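Local atomic coordinates of type IV secretion system protein DotB (Yersinia pseudotuberculosis IP 31758, PDB entry 6GEF), a protein that probably hydrolyses ATP as a hexameric AAA+ motor of the GspE family, supplying energy to a type IVb secretion system. Residues L120-G124 against Q125-F129; Q250-R254 against R255-L259; T347-R350 against E351-S355; E382-S386 against D387-D391. All coordinates share one frame; numbering follows the deposited sequence.

Overall arrangement
From the N terminus the four contacts follow in series; each is a local contact within one continuous stretch, and none nests in or crosses another. Contact 1 closes the loop that joins strands 108-115 and 128-140, neighbours at one border of the antiparallel sheet. Contact 2 ends helix 245-253, where a second subunit touches the helix end and the loop after it, and leads into strand 259-264, inside the mixed sheet of the nucleotide-binding fold. Contact 3 forms the helix that follows border strand 336-344, about 29 Å from contact 2 between centres. Contact 4 turns helix 377-386 into helix 392-400 near the C terminus. Contacts 1 and 3, about 50 Å apart between centres, lie on opposite sides of the chain's centre.

Contact 1 (L120-G124 against Q125-F129)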
loop_
_atom_site.group_PDB
_atom_site.type_symbol
_atom_site.label_atom_id
_atom_site.label_comp_id
_atom_site.label_asym_id
_atom_site.label_seq_id
_atom_site.Cartn_x
_atom_site.Cartn_y
_atom_site.Cartn_z
ATOM N N LEU A 120 55.692 -11.239 -17.010
ATOM C CA LEU A 120 54.872 -10.857 -15.868
ATOM C C LEU A 120 54.698 -12.059 -14.965
ATOM O O LEU A 120 53.976 -12.992 -15.306
ATOM C CB LEU A 120 53.507 -10.301 -16.315
ATOM C CG LEU A 120 53.114 -8.921 -15.807
ATOM C CD1 LEU A 120 53.263 -8.837 -14.273
ATOM C CD2 LEU A 120 53.963 -7.841 -16.483
ATOM N N THR A 121 55.364 -12.047 -13.813
ATOM C CA THR A 121 55.118 -13.030 -12.771
ATOM C C THR A 121 55.070 -12.347 -11.418
ATOM O O THR A 121 55.688 -11.299 -11.212
ATOM C CB THR A 121 56.252 -14.106 -12.757
ATOM O OG1 THR A 121 56.601 -14.455 -14.112
ATOM C CG2 THR A 121 55.821 -15.351 -12.000
ATOM N N THR A 122 54.345 -12.948 -10.482
ATOM C CA THR A 122 54.418 -12.552 -9.078
ATOM C C THR A 122 55.325 -13.453 -8.256
ATOM O O THR A 122 55.737 -13.093 -7.158
ATOM C CB THR A 122 53.008 -12.565 -8.425
ATOM O OG1 THR A 122 52.484 -13.891 -8.459
ATOM C CG2 THR A 122 52.077 -11.587 -9.206
ATOM N N GLY A 123 55.711 -14.614 -8.773
ATOM C CA GLY A 123 56.187 -15.717 -7.967
ATOM C C GLY A 123 55.145 -16.801 -7.746
ATOM O O GLY A 123 55.492 -17.980 -7.614
ATOM N N GLY A 124 53.867 -16.410 -7.686
ATOM C CA GLY A 124 52.795 -17.356 -7.433
ATOM C C GLY A 124 52.438 -18.161 -8.665
ATOM O O GLY A 124 52.339 -19.404 -8.617
ATOM N N GLN A 125 52.185 -17.474 -9.760
ATOM C CA GLN A 125 51.945 -18.120 -11.051
ATOM C C GLN A 125 52.215 -17.111 -12.157
ATOM O O GLN A 125 52.810 -16.051 -11.924
ATOM C CB GLN A 125 50.519 -18.704 -11.123
ATOM C CG GLN A 125 50.390 -19.968 -11.927
ATOM C CD GLN A 125 48.924 -20.374 -12.084
ATOM O OE1 GLN A 125 48.583 -21.084 -13.020
ATOM N NE2 GLN A 125 48.045 -19.910 -11.176
ATOM N N LYS A 126 51.770 -17.421 -13.366
ATOM C CA LYS A 126 51.629 -16.415 -14.414
ATOM C C LYS A 126 50.759 -15.263 -13.895
ATOM O O LYS A 126 49.679 -15.489 -13.312
ATOM C CB LYS A 126 50.953 -17.007 -15.650
ATOM C CG LYS A 126 51.618 -18.142 -16.363
ATOM C CD LYS A 126 51.323 -19.489 -15.702
ATOM C CE LYS A 126 51.632 -20.638 -16.657
ATOM N NZ LYS A 126 52.276 -21.800 -15.951
ATOM N N GLN A 127 51.239 -14.027 -14.074
ATOM C CA GLN A 127 50.508 -12.872 -13.656
ATOM C C GLN A 127 49.171 -12.773 -14.380
ATOM O O GLN A 127 49.085 -13.044 -15.587
ATOM C CB GLN A 127 51.331 -11.609 -13.890
ATOM C CG GLN A 127 50.643 -10.310 -13.413
ATOM C CD GLN A 127 50.285 -10.354 -11.931
ATOM O OE1 GLN A 127 49.649 -11.295 -11.473
ATOM N NE2 GLN A 127 50.717 -9.334 -11.173
ATOM N N ARG A 128 48.132 -12.369 -13.647
ATOM C CA ARG A 128 46.758 -12.482 -14.113
ATOM C C ARG A 128 46.078 -11.125 -14.103
ATOM O O ARG A 128 46.276 -10.342 -13.172
ATOM C CB ARG A 128 45.978 -13.456 -13.238
ATOM C CG ARG A 128 44.519 -13.619 -13.613
ATOM C CD ARG A 128 43.699 -14.140 -12.438
ATOM N NE ARG A 128 44.312 -13.862 -11.148
ATOM C CZ ARG A 128 44.477 -14.772 -10.178
ATOM N NH1 ARG A 128 44.073 -16.033 -10.357
ATOM N NH2 ARG A 128 45.062 -14.411 -9.035
ATOM N N PHE A 129 45.310 -10.842 -15.145
ATOM C CA PHE A 129 44.613 -9.562 -15.306
ATOM C C PHE A 129 43.118 -9.828 -15.400
ATOM O O PHE A 129 42.674 -10.572 -16.272
ATOM C CB PHE A 129 45.119 -8.857 -16.568
ATOM C CG PHE A 129 46.454 -8.215 -16.378
ATOM C CD1 PHE A 129 47.636 -8.996 -16.333
ATOM C CD2 PHE A 129 46.541 -6.808 -16.285
ATOM C CE1 PHE A 129 48.853 -8.388 -16.153
ATOM C CE2 PHE A 129 47.768 -6.194 -16.135
ATOM C CZ PHE A 129 48.924 -6.993 -16.073
#
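Gln127 carries CG anti to its backbone N (chi1 -178°) and then bends at chi2 (57°), a course that lays its aliphatic part across Leu120 and lifts the amide to the methyl of Thr122. Gln127 CB lies 3.8 Å from Leu120 CG, and the two side chains cross at a slant. The side chains of Thr122 and Gln127 cross at about a right angle, with Thr122 CG2 3.3 Å from Gln127 NE2 and Gln127 OE1 just as near. Beyond them Phe129 turns a ring edge to the leucine, Phe129 CE1 standing 4.3 Å from Leu120 CG.

Under these side chains the backbone returns on itself in the loop joining the antiparallel strands 108-115 and 128-140. Thr121 and Lys126 form a single beta bridge, and Gln127 N donates to Leu120 O at 3.2 Å (162° at the hydrogen). An ST turn shapes the bend: Thr122 OG1 accepts from Gly124 N at 3.0 Å. Between them Gly123 adopts backbone angles at which a CB would jam against the preceding carbonyl O. Past the bend, Gln127 joins its backbone to His116, and Arg128 lays its side chain on Glu113 and Phe115 of the partner strand.

Gln127 OE1 accepts from Arg128 N at 2.9 Å, which probably helps to hold the amide beside Thr122. Side-chain oxygens thus take up two backbone N-H groups, of Gly124 and Arg128, where the surface loop passes into strand 128-140.

Contact 2 (Q250-R254 against R255-L259); sequences QEALR and RTPNL
Ala252 and Pro257 meet where helix 245-253 gives way to the loop before strand 259-264: Ala252 CB packs on Pro257 CG at 4.2 Å. Arg255 N donates to Ala252 O at 2.6 Å. The backbone sets Arg255 CB 3.5 Å from Glu251 O and equally near Ala252 O. From there chi1 of -109°, off the usual staggered positions, and a bend at chi3 (97°) lead the arginine on to Glu147 of the second subunit, with which its NE forms a salt bridge.

Arg254 behaves differently. Nearly eclipsed at chi1 (-7°) and kinked at chi2 and chi3, it doubles back along the helix until one guanidinium face lies over the carboxylate of Glu251, offset toward the rim. Arg254 NH2 and Glu251 OE2 are 3.1 Å apart, but the oxygen is well out of the guanidinium plane, making this a salt bridge of charges without a directed N-H. Leu253 packs on Thr186 within the probable Walker A loop of the second subunit.

The polar chemistry is therefore divided: Arg254 pairs with Glu251 inside the chain, while Glu251 OE2 also accepts from Asn109 ND2, and Thr256 OG1 bonds to Lys67 and Asp55, all of the second subunit, which links this helix end to the subunit interface.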
loop_
_atom_site.group_PDB
_atom_site.type_symbol
_atom_site.label_atom_id
_atom_site.label_comp_id
_atom_site.label_asym_id
_atom_site.label_seq_id
_atom_site.Cartn_x
_atom_site.Cartn_y
_atom_site.Cartn_z
ATOM N N GLN A 250 25.535 -0.890 9.802
ATOM C CA GLN A 250 25.038 -1.416 11.039
ATOM C C GLN A 250 25.970 -2.489 11.580
ATOM O O GLN A 250 26.226 -2.586 12.808
ATOM C CB GLN A 250 23.599 -1.935 10.895
ATOM C CG GLN A 250 22.559 -0.900 10.606
ATOM C CD GLN A 250 21.892 -0.307 11.839
ATOM O OE1 GLN A 250 21.047 -0.977 12.436
ATOM N NE2 GLN A 250 22.266 0.921 12.211
ATOM N N GLU A 251 26.434 -3.387 10.696
ATOM C CA GLU A 251 27.278 -4.505 11.122
ATOM C C GLU A 251 28.675 -3.996 11.563
ATOM O O GLU A 251 29.260 -4.505 12.533
ATOM C CB GLU A 251 27.411 -5.532 10.054
ATOM C CG GLU A 251 26.108 -6.156 9.624
ATOM C CD GLU A 251 25.579 -7.165 10.603
ATOM O OE1 GLU A 251 25.986 -8.328 10.472
ATOM O OE2 GLU A 251 24.731 -6.827 11.458
ATOM N N ALA A 252 29.187 -2.969 10.878
ATOM C CA ALA A 252 30.464 -2.391 11.257
ATOM C C ALA A 252 30.529 -2.019 12.748
ATOM O O ALA A 252 31.443 -2.426 13.463
ATOM C CB ALA A 252 30.740 -1.142 10.434
ATOM N N LEU A 253 29.454 -1.397 13.259
ATOM C CA LEU A 253 29.367 -1.098 14.676
ATOM C C LEU A 253 29.713 -2.307 15.566
ATOM O O LEU A 253 30.526 -2.207 16.474
ATOM C CB LEU A 253 27.973 -0.599 15.020
ATOM C CG LEU A 253 27.526 0.689 14.323
ATOM C CD1 LEU A 253 26.013 0.876 14.480
ATOM C CD2 LEU A 253 28.267 1.919 14.841
ATOM N N ARG A 254 29.195 -3.442 15.182
ATOM C CA ARG A 254 29.439 -4.690 15.929
ATOM C C ARG A 254 30.633 -5.458 15.388
ATOM O O ARG A 254 30.867 -6.587 15.805
ATOM C CB ARG A 254 28.179 -5.587 15.957
ATOM C CG ARG A 254 26.927 -4.932 15.360
ATOM C CD ARG A 254 25.679 -5.049 16.214
ATOM N NE ARG A 254 24.587 -5.615 15.377
ATOM C CZ ARG A 254 23.997 -4.961 14.382
ATOM N NH1 ARG A 254 24.387 -3.715 14.090
ATOM N NH2 ARG A 254 23.027 -5.579 13.716
ATOM N N ARG A 255 31.409 -4.866 14.491
ATOM C CA ARG A 255 32.642 -5.487 13.989
ATOM C C ARG A 255 33.902 -4.739 14.429
ATOM O O ARG A 255 34.951 -4.898 13.815
ATOM C CB ARG A 255 32.607 -5.598 12.457
ATOM C CG ARG A 255 32.446 -7.041 11.965
ATOM C CD ARG A 255 31.878 -7.055 10.572
ATOM N NE ARG A 255 32.889 -7.183 9.544
ATOM C CZ ARG A 255 32.838 -6.566 8.371
ATOM N NH1 ARG A 255 31.824 -5.724 8.095
ATOM N NH2 ARG A 255 33.786 -6.723 7.467
ATOM N N THR A 256 33.810 -3.946 15.495
ATOM C CA THR A 256 34.984 -3.365 16.123
ATOM C C THR A 256 35.981 -2.808 15.116
ATOM O O THR A 256 37.152 -3.093 15.192
ATOM C CB THR A 256 35.699 -4.363 17.061
ATOM O OG1 THR A 256 36.724 -3.705 17.799
ATOM C CG2 THR A 256 36.317 -5.542 16.324
ATOM N N PRO A 257 35.535 -1.932 14.217
ATOM C CA PRO A 257 36.465 -1.218 13.358
ATOM C C PRO A 257 37.564 -0.473 14.134
ATOM O O PRO A 257 37.345 -0.061 15.277
ATOM C CB PRO A 257 35.592 -0.180 12.629
ATOM C CG PRO A 257 34.233 -0.761 12.669
ATOM C CD PRO A 257 34.156 -1.516 13.941
ATOM N N ASN A 258 38.760 -0.461 13.552
ATOM C CA ASN A 258 39.643 0.687 13.742
ATOM C C ASN A 258 39.619 1.688 12.589
ATOM O O ASN A 258 39.938 2.841 12.775
ATOM C CB ASN A 258 41.098 0.227 13.969
ATOM C CG ASN A 258 41.215 -0.667 15.177
ATOM O OD1 ASN A 258 40.880 -1.850 15.116
ATOM N ND2 ASN A 258 41.695 -0.140 16.268
ATOM N N LEU A 259 39.183 1.235 11.412
ATOM C CA LEU A 259 38.859 2.114 10.311
ATOM C C LEU A 259 37.690 1.545 9.528
ATOM O O LEU A 259 37.513 0.348 9.445
ATOM C CB LEU A 259 40.040 2.321 9.397
ATOM C CG LEU A 259 39.746 2.996 8.037
ATOM C CD1 LEU A 259 39.503 4.503 8.191
ATOM C CD2 LEU A 259 40.943 2.740 7.121
#

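Contact 3 (T347-R350 against E351-S355)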
loop_
_atom_site.group_PDB
_atom_site.type_symbol
_atom_site.label_atom_id
_atom_site.label_comp_id
_atom_site.label_asym_id
_atom_site.label_seq_id
_atom_site.Cartn_x
_atom_site.Cartn_y
_atom_site.Cartn_z
ATOM N N THR A 347 41.958 21.805 14.510
ATOM C CA THR A 347 41.089 22.394 15.528
ATOM C C THR A 347 40.792 23.886 15.253
ATOM O O THR A 347 39.649 24.319 15.295
ATOM C CB THR A 347 41.724 22.277 16.911
ATOM O OG1 THR A 347 42.368 21.000 17.073
ATOM C CG2 THR A 347 40.698 22.506 17.996
ATOM N N ASP A 348 41.835 24.603 14.798
ATOM C CA ASP A 348 41.649 25.998 14.436
ATOM C C ASP A 348 40.599 26.166 13.320
ATOM O O ASP A 348 39.680 26.963 13.461
ATOM C CB ASP A 348 42.994 26.591 14.002
ATOM C CG ASP A 348 42.882 28.026 13.541
ATOM O OD1 ASP A 348 41.842 28.651 13.771
ATOM O OD2 ASP A 348 43.860 28.536 12.941
ATOM N N ILE A 349 40.716 25.371 12.286
ATOM C CA ILE A 349 39.774 25.462 11.165
ATOM C C ILE A 349 38.367 25.171 11.665
ATOM O O ILE A 349 37.421 25.913 11.371
ATOM C CB ILE A 349 40.174 24.503 10.019
ATOM C CG1 ILE A 349 41.581 24.827 9.528
ATOM C CG2 ILE A 349 39.168 24.607 8.888
ATOM C CD1 ILE A 349 41.662 25.931 8.534
ATOM N N ARG A 350 38.199 24.101 12.444
ATOM C CA ARG A 350 36.897 23.788 13.010
ATOM C C ARG A 350 36.285 24.974 13.788
ATOM O O ARG A 350 35.187 25.424 13.468
ATOM C CB ARG A 350 37.009 22.576 13.941
ATOM C CG ARG A 350 36.914 21.232 13.255
ATOM C CD ARG A 350 37.763 20.174 13.955
ATOM N NE ARG A 350 37.235 18.846 13.768
ATOM C CZ ARG A 350 37.869 17.742 14.146
ATOM N NH1 ARG A 350 39.092 17.823 14.748
ATOM N NH2 ARG A 350 37.306 16.531 13.942
ATOM N N GLU A 351 37.083 25.527 14.712
ATOM C CA GLU A 351 36.616 26.669 15.477
ATOM C C GLU A 351 36.209 27.836 14.564
ATOM O O GLU A 351 35.154 28.449 14.768
ATOM C CB GLU A 351 37.677 27.131 16.464
ATOM C CG GLU A 351 37.489 26.582 17.881
ATOM C CD GLU A 351 38.449 27.258 18.858
ATOM O OE1 GLU A 351 38.015 27.561 20.014
ATOM O OE2 GLU A 351 39.641 27.534 18.489
ATOM N N GLN A 352 36.996 28.075 13.522
ATOM C CA GLN A 352 36.669 29.131 12.580
ATOM C C GLN A 352 35.333 28.881 11.881
ATOM O O GLN A 352 34.535 29.801 11.700
ATOM C CB GLN A 352 37.787 29.305 11.549
ATOM C CG GLN A 352 37.566 30.481 10.605
ATOM C CD GLN A 352 37.089 31.755 11.300
ATOM O OE1 GLN A 352 36.290 31.732 12.223
ATOM N NE2 GLN A 352 37.664 32.861 10.931
ATOM N N LEU A 353 35.081 27.620 11.518
ATOM C CA LEU A 353 33.852 27.306 10.794
ATOM C C LEU A 353 32.649 27.403 11.702
ATOM O O LEU A 353 31.591 27.907 11.292
ATOM C CB LEU A 353 33.954 25.917 10.151
ATOM C CG LEU A 353 34.722 25.824 8.842
ATOM C CD1 LEU A 353 35.002 24.368 8.496
ATOM C CD2 LEU A 353 33.932 26.521 7.743
ATOM N N LEU A 354 32.762 26.900 12.931
ATOM C CA LEU A 354 31.679 27.047 13.907
ATOM C C LEU A 354 31.388 28.539 14.255
ATOM O O LEU A 354 30.248 28.935 14.357
ATOM C CB LEU A 354 31.992 26.300 15.182
ATOM C CG LEU A 354 32.157 24.789 15.080
ATOM C CD1 LEU A 354 32.844 24.235 16.347
ATOM C CD2 LEU A 354 30.778 24.171 14.824
ATOM N N SER A 355 32.443 29.347 14.243
ATOM C CA SER A 355 32.400 30.605 15.004
ATOM C C SER A 355 31.642 31.731 14.298
ATOM O O SER A 355 30.780 32.355 14.899
ATOM C CB SER A 355 33.815 31.093 15.325
ATOM O OG SER A 355 34.634 30.044 15.824
#
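Ile349 and Leu353 stand one helical turn apart, side by side and pointing the same way, with Ile349 CG2 4.2 Å from Leu353 CD1. This is the packed side. In the isoleucine, chi1 of -58° to CG1 leaves CG2 anti to the backbone N, which carries that methyl toward the leucine, and both side chains rest on Leu369 of helix 362-372. Leu353 also reaches Val317 of helix 306-319. One residue on, Leu354 sets CG 3.5 Å from Arg350 O and covers Tyr314 and Val317, while touching His393 of the second subunit.

The frame is an alpha-helix, 347-355, that follows border strand 336-344 of the mixed sheet. Four successive i to i+4 bonds cross the contact; Glu351 N to Thr347 O and Leu354 N to Arg350 O both measure 2.9 Å and run almost straight.

Toward solvent the side-chain packing is looser. Asp348 and Glu351 share this side with Asp348 OD1 5.3 Å from Glu351 OE2, like charges that may repel weakly at this exposed face. Arg350 occupies the border between the two sides: a bend at chi2 directs NE and NH2 to Val317 O and Glu318 O at the end of helix 306-319, where they make weak hydrogen bonds.

Contact 4 (E382-S386 against D387-D391)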
loop_
_atom_site.group_PDB
_atom_site.type_symbol
_atom_site.label_atom_id
_atom_site.label_comp_id
_atom_site.label_asym_id
_atom_site.label_seq_id
_atom_site.Cartn_x
_atom_site.Cartn_y
_atom_site.Cartn_z
ATOM N N GLU A 382 48.748 25.953 -10.779
ATOM C CA GLU A 382 49.983 26.734 -10.866
ATOM C C GLU A 382 51.200 25.858 -10.653
ATOM O O GLU A 382 52.193 25.976 -11.385
ATOM C CB GLU A 382 49.969 27.880 -9.841
ATOM C CG GLU A 382 51.120 28.824 -10.004
ATOM C CD GLU A 382 51.911 29.071 -8.737
ATOM O OE1 GLU A 382 51.255 29.202 -7.690
ATOM O OE2 GLU A 382 53.163 29.088 -8.841
ATOM N N ARG A 383 51.153 24.952 -9.682
ATOM C CA ARG A 383 52.288 24.073 -9.409
ATOM C C ARG A 383 52.560 23.099 -10.558
ATOM O O ARG A 383 53.687 23.009 -11.015
ATOM C CB ARG A 383 52.045 23.286 -8.113
ATOM C CG ARG A 383 53.097 23.496 -7.032
ATOM C CD ARG A 383 54.506 23.325 -7.594
ATOM N NE ARG A 383 54.925 21.930 -7.559
ATOM C CZ ARG A 383 56.084 21.503 -7.041
ATOM N NH1 ARG A 383 56.945 22.364 -6.515
ATOM N NH2 ARG A 383 56.383 20.209 -7.054
ATOM N N LEU A 384 51.492 22.468 -11.059
ATOM C CA LEU A 384 51.648 21.584 -12.206
ATOM C C LEU A 384 52.150 22.340 -13.431
ATOM O O LEU A 384 53.009 21.842 -14.164
ATOM C CB LEU A 384 50.323 20.878 -12.517
ATOM C CG LEU A 384 49.984 19.647 -11.673
ATOM C CD1 LEU A 384 50.407 19.830 -10.236
ATOM C CD2 LEU A 384 48.510 19.314 -11.782
ATOM N N HIS A 385 51.641 23.556 -13.638
ATOM C CA HIS A 385 52.008 24.300 -14.847
ATOM C C HIS A 385 53.445 24.797 -14.780
ATOM O O HIS A 385 54.145 24.803 -15.795
ATOM C CB HIS A 385 51.036 25.458 -15.063
ATOM C CG HIS A 385 51.288 26.237 -16.307
ATOM N ND1 HIS A 385 51.528 25.629 -17.518
ATOM C CD2 HIS A 385 51.323 27.572 -16.535
ATOM C CE1 HIS A 385 51.715 26.558 -18.439
ATOM N NE2 HIS A 385 51.592 27.744 -17.872
ATOM N N SER A 386 53.898 25.203 -13.600
ATOM C CA SER A 386 55.296 25.608 -13.440
ATOM C C SER A 386 56.242 24.453 -13.737
ATOM O O SER A 386 57.252 24.623 -14.428
ATOM C CB SER A 386 55.541 26.166 -12.046
ATOM O OG SER A 386 55.612 25.132 -11.096
ATOM N N ASP A 387 55.906 23.258 -13.238
ATOM C CA ASP A 387 56.659 22.053 -13.562
ATOM C C ASP A 387 56.443 21.552 -14.972
ATOM O O ASP A 387 56.823 20.423 -15.284
ATOM C CB ASP A 387 56.351 20.947 -12.557
ATOM C CG ASP A 387 56.648 21.386 -11.120
ATOM O OD1 ASP A 387 56.726 22.615 -10.865
ATOM O OD2 ASP A 387 56.774 20.505 -10.244
ATOM N N GLY A 388 55.826 22.358 -15.844
ATOM C CA GLY A 388 55.615 21.954 -17.217
ATOM C C GLY A 388 54.770 20.706 -17.413
ATOM O O GLY A 388 54.803 20.099 -18.460
ATOM N N ILE A 389 54.040 20.300 -16.369
ATOM C CA ILE A 389 53.260 19.086 -16.427
ATOM C C ILE A 389 51.971 19.279 -17.217
ATOM O O ILE A 389 51.508 18.345 -17.881
ATOM C CB ILE A 389 53.003 18.538 -15.012
ATOM C CG1 ILE A 389 54.330 18.045 -14.401
ATOM C CG2 ILE A 389 51.955 17.421 -15.021
ATOM C CD1 ILE A 389 54.168 17.044 -13.281
ATOM N N ILE A 390 51.351 20.452 -17.152
ATOM C CA ILE A 390 50.105 20.740 -17.823
ATOM C C ILE A 390 50.249 22.006 -18.652
ATOM O O ILE A 390 51.077 22.877 -18.346
ATOM C CB ILE A 390 48.926 20.859 -16.817
ATOM C CG1 ILE A 390 49.014 22.161 -16.032
ATOM C CG2 ILE A 390 48.867 19.656 -15.898
ATOM C CD1 ILE A 390 47.863 22.370 -15.064
ATOM N N ASP A 391 49.426 22.125 -19.665
ATOM C CA ASP A 391 49.385 23.314 -20.497
ATOM C C ASP A 391 48.737 24.470 -19.733
ATOM O O ASP A 391 48.037 24.277 -18.726
ATOM C CB ASP A 391 48.621 23.092 -21.787
ATOM C CG ASP A 391 48.772 21.659 -22.317
ATOM O OD1 ASP A 391 48.794 20.711 -21.468
ATOM O OD2 ASP A 391 48.825 21.482 -23.554
#
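Leu384 and His385 meet Gly388 and Ile389 in a Schellman motif that ends helix 377-386, with an Arg383-Asp387 pair beside it. Asp387 N still donates in helical fashion to Arg383 O, at 3.2 Å, but the residue itself leaves helical geometry. Its carboxylate faces back: Asp387 OD2 lies over one face of the Arg383 guanidinium, 3.2 Å from Arg383 NH2 and well out of the plane, so charge and not a directed N-H holds the pair; the two planes are 54° apart. Asp387 OD1 approaches Ser386 OG to 2.8 Å.

Gly388, with positive phi, is the C-prime residue; Gly388 N reaches His385 O from above its carbonyl plane. Ile389 N completes the motif on Leu384 O at 2.9 Å, while Ile389 joins its backbone to Thr332. Ile390 then turns inward. Its CD1 touches Leu384 CB at 3.8 Å, and the side chain also lies on Ala395 of helix 392-400. Asp391 takes the N-cap position of that helix without a side-chain capping bond.

The imidazole of His385 follows the same corner. With CG anti to the backbone N (chi1 -177°), it directs His385 ND1 at Ile390 O, a 2.9 Å hydrogen bond in the ring plane.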